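Local coordinates for protein putative oxidoreductase molybdopterin-binding subunit (Sulfolobus tokodaii, PDB 4ZOH) that probably forms the molybdenum-cofactor-binding subunit of an oxidoreductase of the xanthine dehydrogenase and aldehyde oxidase family, carrying a pterin cytosine dinucleotide, at residues D357-L370 / S382-Y396. Residues are numbered along the deposited sequence; the frame is centred on the assembly and turned at random.
Sequences DQYEIRLKNAIDTL and SGNVKKLLEIGKKYY
Tyr-359 packs as a knob into the hole on helix 385-396 formed by Leu-389, Gly-392, Lys-393 and Tyr-396. Its OH donates to Leu-389 O at 2.5 Å, in the carbonyl plane on a lone pair, and that oxygen also takes the helical N-H of Lys-393. Lys-393 CA lies over one face of the ring, while Gly-392 leaves room for the hydroxyl, which a CB there would strike. Tyr-359 CB sits 3.7 Å from the centroid of the Tyr-396 ring, over its face; the two ring planes are inclined at 35°. With CG anti to the backbone N (chi1 174°), Tyr-396 runs back past Tyr-359 and gives its OH to Asp-357 OD1 (2.7 Å), on the syn side; OD2 of the same carboxylate caps helix 358-365 through Glu-360 N. A leucine in place of Tyr-359 would probably leave Leu-389 O with its helical donor but no hydroxyl, and open a gap beside Tyr-396. The motif is a nearly antiparallel helix pair, axes 10.0 Å apart at 159°, joined by a short β-containing connection and backed by strands 405-412 and 568-577, onto which Tyr-396 packs. Leu-363 makes a second knob, its CD2 3.7 Å from Leu-389 CB. Toward solvent the contact thins to long, charged chains: the extended Lys-393 brings NZ to Glu-360 OE2 in a 2.6 Å salt bridge, and Lys-386, bent at chi2 and chi3, turns NZ to donate a hydrogen bond to Leu-363 O (3.2 Å). Past the end of helix 358-365, the poorly ordered Asp-368 brings OD2 near Lys-386 CE without reaching its NZ, and a water bridges Leu-370 O to Gly-383 N.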
ATOM      1  N   ASP A 357     -54.573  10.303 -28.255  1.00 38.25           N
ATOM      2  CA  ASP A 357     -54.088   9.820 -26.993  1.00 36.59           C
ATOM      3  C   ASP A 357     -52.618   9.382 -27.077  1.00 31.07           C
ATOM      4  O   ASP A 357     -52.243   8.589 -27.994  1.00 36.62           O
ATOM      5  CB  ASP A 357     -54.903   8.605 -26.575  1.00 32.20           C
ATOM      6  CG  ASP A 357     -54.513   8.141 -25.209  1.00 30.12           C
ATOM      7  OD1 ASP A 357     -54.747   8.903 -24.259  1.00 29.44           O
ATOM      8  OD2 ASP A 357     -53.954   7.046 -25.117  1.00 32.80           O
ATOM      9  N   GLN A 358     -51.826   9.845 -26.110  1.00 31.58           N
ATOM     10  CA  GLN A 358     -50.377   9.548 -26.059  1.00 32.23           C
ATOM     11  C   GLN A 358     -50.057   8.067 -26.001  1.00 36.23           C
ATOM     12  O   GLN A 358     -49.036   7.636 -26.579  1.00 35.97           O
ATOM     13  CB  GLN A 358     -49.688  10.328 -24.957  1.00 34.69           C
ATOM     14  CG  GLN A 358     -49.931   9.855 -23.531  1.00 33.65           C
ATOM     15  CD  GLN A 358     -49.164  10.705 -22.572  1.00 33.44           C
ATOM     16  OE1 GLN A 358     -47.937  10.814 -22.652  1.00 37.53           O
ATOM     17  NE2 GLN A 358     -49.872  11.344 -21.665  1.00 35.96           N
ATOM     18  N   TYR A 359     -50.947   7.247 -25.397  1.00 32.42           N
ATOM     19  CA  TYR A 359     -50.692   5.801 -25.437  1.00 28.56           C
ATOM     20  C   TYR A 359     -51.129   5.177 -26.790  1.00 32.98           C
ATOM     21  O   TYR A 359     -50.436   4.271 -27.382  1.00 26.92           O
ATOM     22  CB  TYR A 359     -51.324   5.062 -24.242  1.00 27.34           C
ATOM     23  CG  TYR A 359     -50.473   3.875 -23.792  1.00 26.42           C
ATOM     24  CD1 TYR A 359     -49.579   3.985 -22.672  1.00 25.71           C
ATOM     25  CD2 TYR A 359     -50.510   2.675 -24.489  1.00 25.64           C
ATOM     26  CE1 TYR A 359     -48.774   2.903 -22.313  1.00 24.81           C
ATOM     27  CE2 TYR A 359     -49.727   1.604 -24.129  1.00 26.64           C
ATOM     28  CZ  TYR A 359     -48.867   1.735 -23.032  1.00 26.81           C
ATOM     29  OH  TYR A 359     -48.086   0.648 -22.686  1.00 32.15           O
ATOM     30  N   GLU A 360     -52.267   5.674 -27.293  1.00 34.97           N
ATOM     31  CA  GLU A 360     -52.859   5.099 -28.535  1.00 39.44           C
ATOM     32  C   GLU A 360     -51.900   5.314 -29.734  1.00 32.76           C
ATOM     33  O   GLU A 360     -51.621   4.391 -30.524  1.00 36.04           O
ATOM     34  CB  GLU A 360     -54.311   5.674 -28.817  1.00 41.03           C
ATOM     35  CG  GLU A 360     -55.422   5.104 -27.910  1.00 43.68           C
ATOM     36  CD  GLU A 360     -55.641   3.596 -28.060  1.00 48.56           C
ATOM     37  OE1 GLU A 360     -55.601   3.076 -29.196  1.00 49.29           O
ATOM     38  OE2 GLU A 360     -55.836   2.911 -27.032  1.00 56.28           O
ATOM     39  N   ILE A 361     -51.349   6.518 -29.824  1.00 34.87           N
ATOM     40  CA  ILE A 361     -50.408   6.820 -30.936  1.00 33.22           C
ATOM     41  C   ILE A 361     -49.234   5.819 -30.979  1.00 37.68           C
ATOM     42  O   ILE A 361     -48.849   5.344 -32.082  1.00 35.64           O
ATOM     43  CB  ILE A 361     -49.966   8.281 -30.898  1.00 35.07           C
ATOM     44  CG1 ILE A 361     -49.603   8.725 -32.320  1.00 31.62           C
ATOM     45  CG2 ILE A 361     -48.867   8.457 -29.868  1.00 33.44           C
ATOM     46  CD1 ILE A 361     -49.514  10.232 -32.462  1.00 27.20           C
ATOM     47  N   ARG A 362     -48.761   5.399 -29.790  1.00 31.52           N
ATOM     48  CA  ARG A 362     -47.675   4.452 -29.722  1.00 33.24           C
ATOM     49  C   ARG A 362     -48.116   3.038 -30.125  1.00 34.15           C
ATOM     50  O   ARG A 362     -47.375   2.299 -30.815  1.00 34.24           O
ATOM     51  CB  ARG A 362     -46.964   4.522 -28.301  1.00 34.96           C
ATOM     52  CG  ARG A 362     -46.334   5.885 -27.979  1.00 30.98           C
ATOM     53  CD  ARG A 362     -45.704   5.964 -26.556  1.00 31.73           C
ATOM     54  NE  ARG A 362     -44.739   7.059 -26.515  1.00 26.39           N
ATOM     55  CZ  ARG A 362     -45.046   8.351 -26.418  1.00 29.53           C
ATOM     56  NH1 ARG A 362     -46.316   8.761 -26.272  1.00 26.04           N
ATOM     57  NH2 ARG A 362     -44.074   9.258 -26.445  1.00 25.22           N
ATOM     58  N   LEU A 363     -49.308   2.629 -29.670  1.00 37.25           N
ATOM     59  CA  LEU A 363     -49.862   1.329 -30.089  1.00 40.15           C
ATOM     60  C   LEU A 363     -50.115   1.349 -31.606  1.00 37.19           C
ATOM     61  O   LEU A 363     -49.946   0.305 -32.229  1.00 36.26           O
ATOM     62  CB  LEU A 363     -51.157   0.944 -29.345  1.00 40.97           C
ATOM     63  CG  LEU A 363     -50.999   0.591 -27.863  1.00 39.12           C
ATOM     64  CD1 LEU A 363     -52.374   0.654 -27.242  1.00 40.01           C
ATOM     65  CD2 LEU A 363     -50.347  -0.767 -27.691  1.00 36.80           C
ATOM     66  N   LYS A 364     -50.473   2.530 -32.151  1.00 31.86           N
ATOM     67  CA  LYS A 364     -50.722   2.684 -33.587  1.00 37.34           C
ATOM     68  C   LYS A 364     -49.427   2.440 -34.423  1.00 42.13           C
ATOM     69  O   LYS A 364     -49.430   1.614 -35.389  1.00 36.99           O
ATOM     70  CB  LYS A 364     -51.390   4.030 -33.915  1.00 38.57           C
ATOM     71  CG  LYS A 364     -51.668   4.171 -35.423  1.00 41.89           C
ATOM     72  CD  LYS A 364     -52.667   5.235 -35.812  1.00 48.18           C
ATOM     73  CE  LYS A 364     -54.079   4.641 -35.797  1.00 60.07           C
ATOM     74  NZ  LYS A 364     -55.184   5.648 -35.831  1.00 55.85           N
ATOM     75  N   ASN A 365     -48.318   3.077 -33.987  1.00 39.97           N
ATOM     76  CA  ASN A 365     -47.060   3.111 -34.742  1.00 32.86           C
ATOM     77  C   ASN A 365     -46.039   2.067 -34.446  1.00 35.21           C
ATOM     78  O   ASN A 365     -45.092   1.913 -35.193  1.00 34.38           O
ATOM     79  CB  ASN A 365     -46.460   4.478 -34.634  1.00 33.66           C
ATOM     80  CG  ASN A 365     -47.305   5.528 -35.332  1.00 30.30           C
ATOM     81  OD1 ASN A 365     -47.326   5.588 -36.557  1.00 32.30           O
ATOM     82  ND2 ASN A 365     -47.955   6.377 -34.572  1.00 31.22           N
ATOM     83  N   ALA A 366     -46.242   1.329 -33.367  1.00 34.82           N
ATOM     84  CA  ALA A 366     -45.328   0.313 -32.890  1.00 34.39           C
ATOM     85  C   ALA A 366     -45.040  -0.808 -33.890  1.00 40.31           C
ATOM     86  O   ALA A 366     -45.973  -1.404 -34.452  1.00 47.18           O
ATOM     87  CB  ALA A 366     -45.911  -0.310 -31.598  1.00 38.72           C
ATOM     88  N   ILE A 367     -43.756  -1.110 -34.100  1.00 37.51           N
ATOM     89  CA  ILE A 367     -43.344  -2.376 -34.682  1.00 41.90           C
ATOM     90  C   ILE A 367     -44.193  -3.553 -34.114  1.00 47.20           C
ATOM     91  O   ILE A 367     -44.541  -3.566 -32.918  1.00 43.93           O
ATOM     92  CB  ILE A 367     -41.833  -2.595 -34.420  1.00 41.25           C
ATOM     93  CG1 ILE A 367     -41.045  -1.632 -35.289  1.00 42.28           C
ATOM     94  CG2 ILE A 367     -41.366  -4.011 -34.772  1.00 44.07           C
ATOM     95  CD1 ILE A 367     -39.728  -1.240 -34.633  1.00 47.08           C
ATOM     96  N   ASP A 368     -44.502  -4.536 -34.961  1.00 52.64           N
ATOM     97  CA  ASP A 368     -45.302  -5.699 -34.536  1.00 66.19           C
ATOM     98  C   ASP A 368     -44.382  -6.735 -33.913  1.00 74.60           C
ATOM     99  O   ASP A 368     -44.269  -6.804 -32.673  1.00 89.04           O
ATOM    100  CB  ASP A 368     -46.126  -6.237 -35.702  1.00 58.82           C
ATOM    101  CG  ASP A 368     -46.752  -5.104 -36.527  1.00 62.10           C
ATOM    102  OD1 ASP A 368     -46.462  -5.011 -37.737  1.00 71.36           O
ATOM    103  OD2 ASP A 368     -47.481  -4.253 -35.966  1.00 57.94           O
ATOM    104  N   THR A 369     -43.667  -7.481 -34.753  1.00 67.66           N
ATOM    105  CA  THR A 369     -42.717  -8.466 -34.225  1.00 64.19           C
ATOM    106  C   THR A 369     -41.222  -8.185 -34.502  1.00 52.30           C
ATOM    107  O   THR A 369     -40.828  -7.434 -35.421  1.00 58.63           O
ATOM    108  CB  THR A 369     -43.068  -9.916 -34.649  1.00 64.92           C
ATOM    109  OG1 THR A 369     -43.003 -10.023 -36.078  1.00 60.75           O
ATOM    110  CG2 THR A 369     -44.466 -10.341 -34.104  1.00 69.94           C
ATOM    111  N   LEU A 370     -40.414  -8.797 -33.652  1.00 43.05           N
ATOM    112  CA  LEU A 370     -38.977  -8.722 -33.693  1.00 40.72           C
ATOM    113  C   LEU A 370     -38.523 -10.095 -34.168  1.00 39.02           C
ATOM    114  O   LEU A 370     -39.199 -11.058 -33.847  1.00 45.09           O
ATOM    115  CB  LEU A 370     -38.436  -8.312 -32.304  1.00 37.97           C
ATOM    116  CG  LEU A 370     -38.852  -6.919 -31.836  1.00 33.99           C
ATOM    117  CD1 LEU A 370     -37.938  -6.510 -30.705  1.00 39.41           C
ATOM    118  CD2 LEU A 370     -38.715  -5.844 -32.908  1.00 29.85           C
ATOM    119  N   SER A 382     -34.882  -9.206 -30.688  1.00 28.92           N
ATOM    120  CA  SER A 382     -35.805 -10.180 -30.098  1.00 32.43           C
ATOM    121  C   SER A 382     -36.701  -9.458 -29.110  1.00 32.52           C
ATOM    122  O   SER A 382     -36.344  -8.378 -28.600  1.00 30.67           O
ATOM    123  CB  SER A 382     -35.115 -11.382 -29.444  1.00 29.05           C
ATOM    124  OG  SER A 382     -34.578 -10.912 -28.234  1.00 31.95           O
ATOM    125  N   GLY A 383     -37.895 -10.029 -28.936  1.00 31.79           N
ATOM    126  CA  GLY A 383     -38.940  -9.480 -28.081  1.00 35.83           C
ATOM    127  C   GLY A 383     -40.191  -9.171 -28.871  1.00 34.50           C
ATOM    128  O   GLY A 383     -40.346  -9.602 -30.015  1.00 36.06           O
ATOM    129  N   ASN A 384     -41.047  -8.356 -28.277  1.00 35.80           N
ATOM    130  CA  ASN A 384     -42.336  -8.064 -28.842  1.00 39.00           C
ATOM    131  C   ASN A 384     -42.803  -6.802 -28.265  1.00 33.15           C
ATOM    132  O   ASN A 384     -43.372  -6.815 -27.162  1.00 33.80           O
ATOM    133  CB  ASN A 384     -43.358  -9.179 -28.484  1.00 44.04           C
ATOM    134  CG  ASN A 384     -44.727  -8.990 -29.165  1.00 49.16           C
ATOM    135  OD1 ASN A 384     -45.271  -7.859 -29.331  1.00 49.07           O
ATOM    136  ND2 ASN A 384     -45.309 -10.104 -29.519  1.00 50.46           N
ATOM    137  N   VAL A 385     -42.621  -5.724 -29.031  1.00 31.26           N
ATOM    138  CA  VAL A 385     -42.859  -4.384 -28.547  1.00 32.83           C
ATOM    139  C   VAL A 385     -44.343  -4.167 -28.236  1.00 36.17           C
ATOM    140  O   VAL A 385     -44.672  -3.699 -27.149  1.00 33.99           O
ATOM    141  CB  VAL A 385     -42.331  -3.319 -29.543  1.00 36.90           C
ATOM    142  CG1 VAL A 385     -42.523  -1.904 -28.995  1.00 32.38           C
ATOM    143  CG2 VAL A 385     -40.854  -3.548 -29.843  1.00 38.95           C
ATOM    144  N   LYS A 386     -45.221  -4.510 -29.202  1.00 44.55           N
ATOM    145  CA  LYS A 386     -46.670  -4.280 -29.104  1.00 43.03           C
ATOM    146  C   LYS A 386     -47.209  -4.896 -27.839  1.00 35.48           C
ATOM    147  O   LYS A 386     -47.911  -4.241 -27.073  1.00 34.16           O
ATOM    148  CB  LYS A 386     -47.397  -4.913 -30.294  1.00 47.81           C
ATOM    149  CG  LYS A 386     -47.530  -4.012 -31.484  1.00 48.52           C
ATOM    150  CD  LYS A 386     -48.863  -3.320 -31.497  1.00 49.85           C
ATOM    151  CE  LYS A 386     -49.295  -3.231 -32.943  1.00 56.46           C
ATOM    152  NZ  LYS A 386     -50.704  -2.760 -32.918  1.00 58.65           N
ATOM    153  N   LYS A 387     -46.821  -6.142 -27.626  1.00 34.03           N
ATOM    154  CA  LYS A 387     -47.276  -6.944 -26.499  1.00 37.44           C
ATOM    155  C   LYS A 387     -46.845  -6.374 -25.174  1.00 45.00           C
ATOM    156  O   LYS A 387     -47.608  -6.391 -24.201  1.00 51.52           O
ATOM    157  CB  LYS A 387     -46.728  -8.351 -26.666  1.00 39.52           C
ATOM    158  CG  LYS A 387     -46.994  -9.352 -25.552  1.00 42.30           C
ATOM    159  CD  LYS A 387     -46.759 -10.731 -26.160  1.00 42.48           C
ATOM    160  CE  LYS A 387     -47.382 -11.815 -25.298  1.00 57.20           C
ATOM    161  NZ  LYS A 387     -46.350 -12.591 -24.546  1.00 63.19           N
ATOM    162  N   LEU A 388     -45.611  -5.858 -25.129  1.00 43.59           N
ATOM    163  CA  LEU A 388     -45.120  -5.160 -23.940  1.00 37.99           C
ATOM    164  C   LEU A 388     -45.910  -3.897 -23.727  1.00 31.68           C
ATOM    165  O   LEU A 388     -46.229  -3.583 -22.605  1.00 30.08           O
ATOM    166  CB  LEU A 388     -43.608  -4.874 -24.008  1.00 36.80           C
ATOM    167  CG  LEU A 388     -43.050  -4.540 -22.643  1.00 39.60           C
ATOM    168  CD1 LEU A 388     -41.727  -5.209 -22.367  1.00 39.57           C
ATOM    169  CD2 LEU A 388     -42.886  -3.046 -22.573  1.00 42.61           C
ATOM    170  N   LEU A 389     -46.212  -3.162 -24.793  1.00 29.48           N
ATOM    171  CA  LEU A 389     -47.067  -1.992 -24.664  1.00 32.77           C
ATOM    172  C   LEU A 389     -48.508  -2.336 -24.172  1.00 34.20           C
ATOM    173  O   LEU A 389     -49.098  -1.539 -23.406  1.00 30.07           O
ATOM    174  CB  LEU A 389     -47.146  -1.248 -25.991  1.00 32.25           C
ATOM    175  CG  LEU A 389     -45.977  -0.402 -26.463  1.00 35.35           C
ATOM    176  CD1 LEU A 389     -46.202  -0.038 -27.941  1.00 32.98           C
ATOM    177  CD2 LEU A 389     -45.909   0.868 -25.644  1.00 34.02           C
ATOM    178  N   GLU A 390     -49.047  -3.504 -24.576  1.00 36.35           N
ATOM    179  CA  GLU A 390     -50.411  -3.914 -24.113  1.00 45.65           C
ATOM    180  C   GLU A 390     -50.333  -4.133 -22.609  1.00 45.40           C
ATOM    181  O   GLU A 390     -51.127  -3.582 -21.872  1.00 44.97           O
ATOM    182  CB  GLU A 390     -50.969  -5.171 -24.815  1.00 44.28           C
ATOM    183  CG  GLU A 390     -51.022  -5.145 -26.361  1.00 49.98           C
ATOM    184  CD  GLU A 390     -52.238  -4.421 -26.974  1.00 57.41           C
ATOM    185  OE1 GLU A 390     -52.733  -3.388 -26.451  1.00 58.01           O
ATOM    186  OE2 GLU A 390     -52.704  -4.886 -28.028  1.00 59.88           O
ATOM    187  N   ILE A 391     -49.301  -4.855 -22.158  1.00 45.32           N
ATOM    188  CA  ILE A 391     -49.059  -5.032 -20.725  1.00 39.46           C
ATOM    189  C   ILE A 391     -49.007  -3.672 -20.014  1.00 40.19           C
ATOM    190  O   ILE A 391     -49.548  -3.488 -18.919  1.00 37.50           O
ATOM    191  CB  ILE A 391     -47.769  -5.854 -20.447  1.00 41.49           C
ATOM    192  CG1 ILE A 391     -47.993  -7.332 -20.780  1.00 43.39           C
ATOM    193  CG2 ILE A 391     -47.338  -5.701 -18.987  1.00 42.89           C
ATOM    194  CD1 ILE A 391     -46.732  -8.159 -21.055  1.00 41.59           C
ATOM    195  N   GLY A 392     -48.343  -2.704 -20.630  1.00 35.66           N
ATOM    196  CA  GLY A 392     -48.178  -1.418 -19.967  1.00 30.36           C
ATOM    197  C   GLY A 392     -49.352  -0.503 -19.961  1.00 31.38           C
ATOM    198  O   GLY A 392     -49.397   0.480 -19.161  1.00 30.66           O
ATOM    199  N   LYS A 393     -50.284  -0.739 -20.904  1.00 35.78           N
ATOM    200  CA  LYS A 393     -51.547   0.067 -20.942  1.00 38.05           C
ATOM    201  C   LYS A 393     -52.355   0.002 -19.602  1.00 31.09           C
ATOM    202  O   LYS A 393     -52.960   0.998 -19.167  1.00 28.54           O
ATOM    203  CB  LYS A 393     -52.435  -0.364 -22.120  1.00 38.98           C
ATOM    204  CG  LYS A 393     -53.473   0.711 -22.477  1.00 43.75           C
ATOM    205  CD  LYS A 393     -54.317   0.186 -23.616  1.00 47.19           C
ATOM    206  CE  LYS A 393     -55.159   1.238 -24.304  1.00 51.51           C
ATOM    207  NZ  LYS A 393     -55.466   0.672 -25.672  1.00 51.41           N
ATOM    208  N   LYS A 394     -52.352  -1.184 -18.978  1.00 34.25           N
ATOM    209  CA  LYS A 394     -53.069  -1.385 -17.720  1.00 37.44           C
ATOM    210  C   LYS A 394     -52.595  -0.339 -16.674  1.00 37.04           C
ATOM    211  O   LYS A 394     -53.452   0.284 -16.063  1.00 40.67           O
ATOM    212  CB  LYS A 394     -53.120  -2.884 -17.282  1.00 40.18           C
ATOM    213  CG  LYS A 394     -51.883  -3.537 -16.663  1.00 45.25           C
ATOM    214  CD  LYS A 394     -51.875  -5.078 -16.673  1.00 50.54           C
ATOM    215  CE  LYS A 394     -52.344  -5.689 -18.005  1.00 57.78           C
ATOM    216  NZ  LYS A 394     -51.599  -6.933 -18.412  1.00 62.02           N
ATOM    217  N   TYR A 395     -51.275  -0.037 -16.588  1.00 30.06           N
ATOM    218  CA  TYR A 395     -50.747   1.033 -15.670  1.00 28.73           C
ATOM    219  C   TYR A 395     -51.062   2.423 -16.142  1.00 29.11           C
ATOM    220  O   TYR A 395     -51.240   3.327 -15.345  1.00 30.93           O
ATOM    221  CB  TYR A 395     -49.231   0.919 -15.436  1.00 30.97           C
ATOM    222  CG  TYR A 395     -48.837  -0.450 -14.908  1.00 32.30           C
ATOM    223  CD1 TYR A 395     -48.891  -0.755 -13.519  1.00 31.30           C
ATOM    224  CD2 TYR A 395     -48.430  -1.462 -15.802  1.00 32.43           C
ATOM    225  CE1 TYR A 395     -48.545  -2.041 -13.067  1.00 30.45           C
ATOM    226  CE2 TYR A 395     -48.105  -2.732 -15.347  1.00 33.20           C
ATOM    227  CZ  TYR A 395     -48.150  -2.999 -13.990  1.00 31.13           C
ATOM    228  OH  TYR A 395     -47.796  -4.263 -13.616  1.00 37.07           O
ATOM    229  N   TYR A 396     -51.134   2.615 -17.458  1.00 30.23           N
ATOM    230  CA  TYR A 396     -51.482   3.927 -18.013  1.00 31.45           C
ATOM    231  C   TYR A 396     -52.929   4.284 -17.636  1.00 32.20           C
ATOM    232  O   TYR A 396     -53.222   5.414 -17.223  1.00 28.29           O
ATOM    233  CB  TYR A 396     -51.396   3.851 -19.562  1.00 29.02           C
ATOM    234  CG  TYR A 396     -51.867   5.118 -20.237  1.00 30.99           C
ATOM    235  CD1 TYR A 396     -51.160   6.321 -20.081  1.00 32.02           C
ATOM    236  CD2 TYR A 396     -53.005   5.125 -21.051  1.00 34.35           C
ATOM    237  CE1 TYR A 396     -51.570   7.496 -20.715  1.00 32.13           C
ATOM    238  CE2 TYR A 396     -53.429   6.322 -21.685  1.00 35.54           C
ATOM    239  CZ  TYR A 396     -52.697   7.476 -21.522  1.00 32.41           C
ATOM    240  OH  TYR A 396     -53.111   8.638 -22.111  1.00 35.77           O
TER
HETATM  241  O   HOH W   1     -38.695 -11.996 -30.913  1.00 38.55           O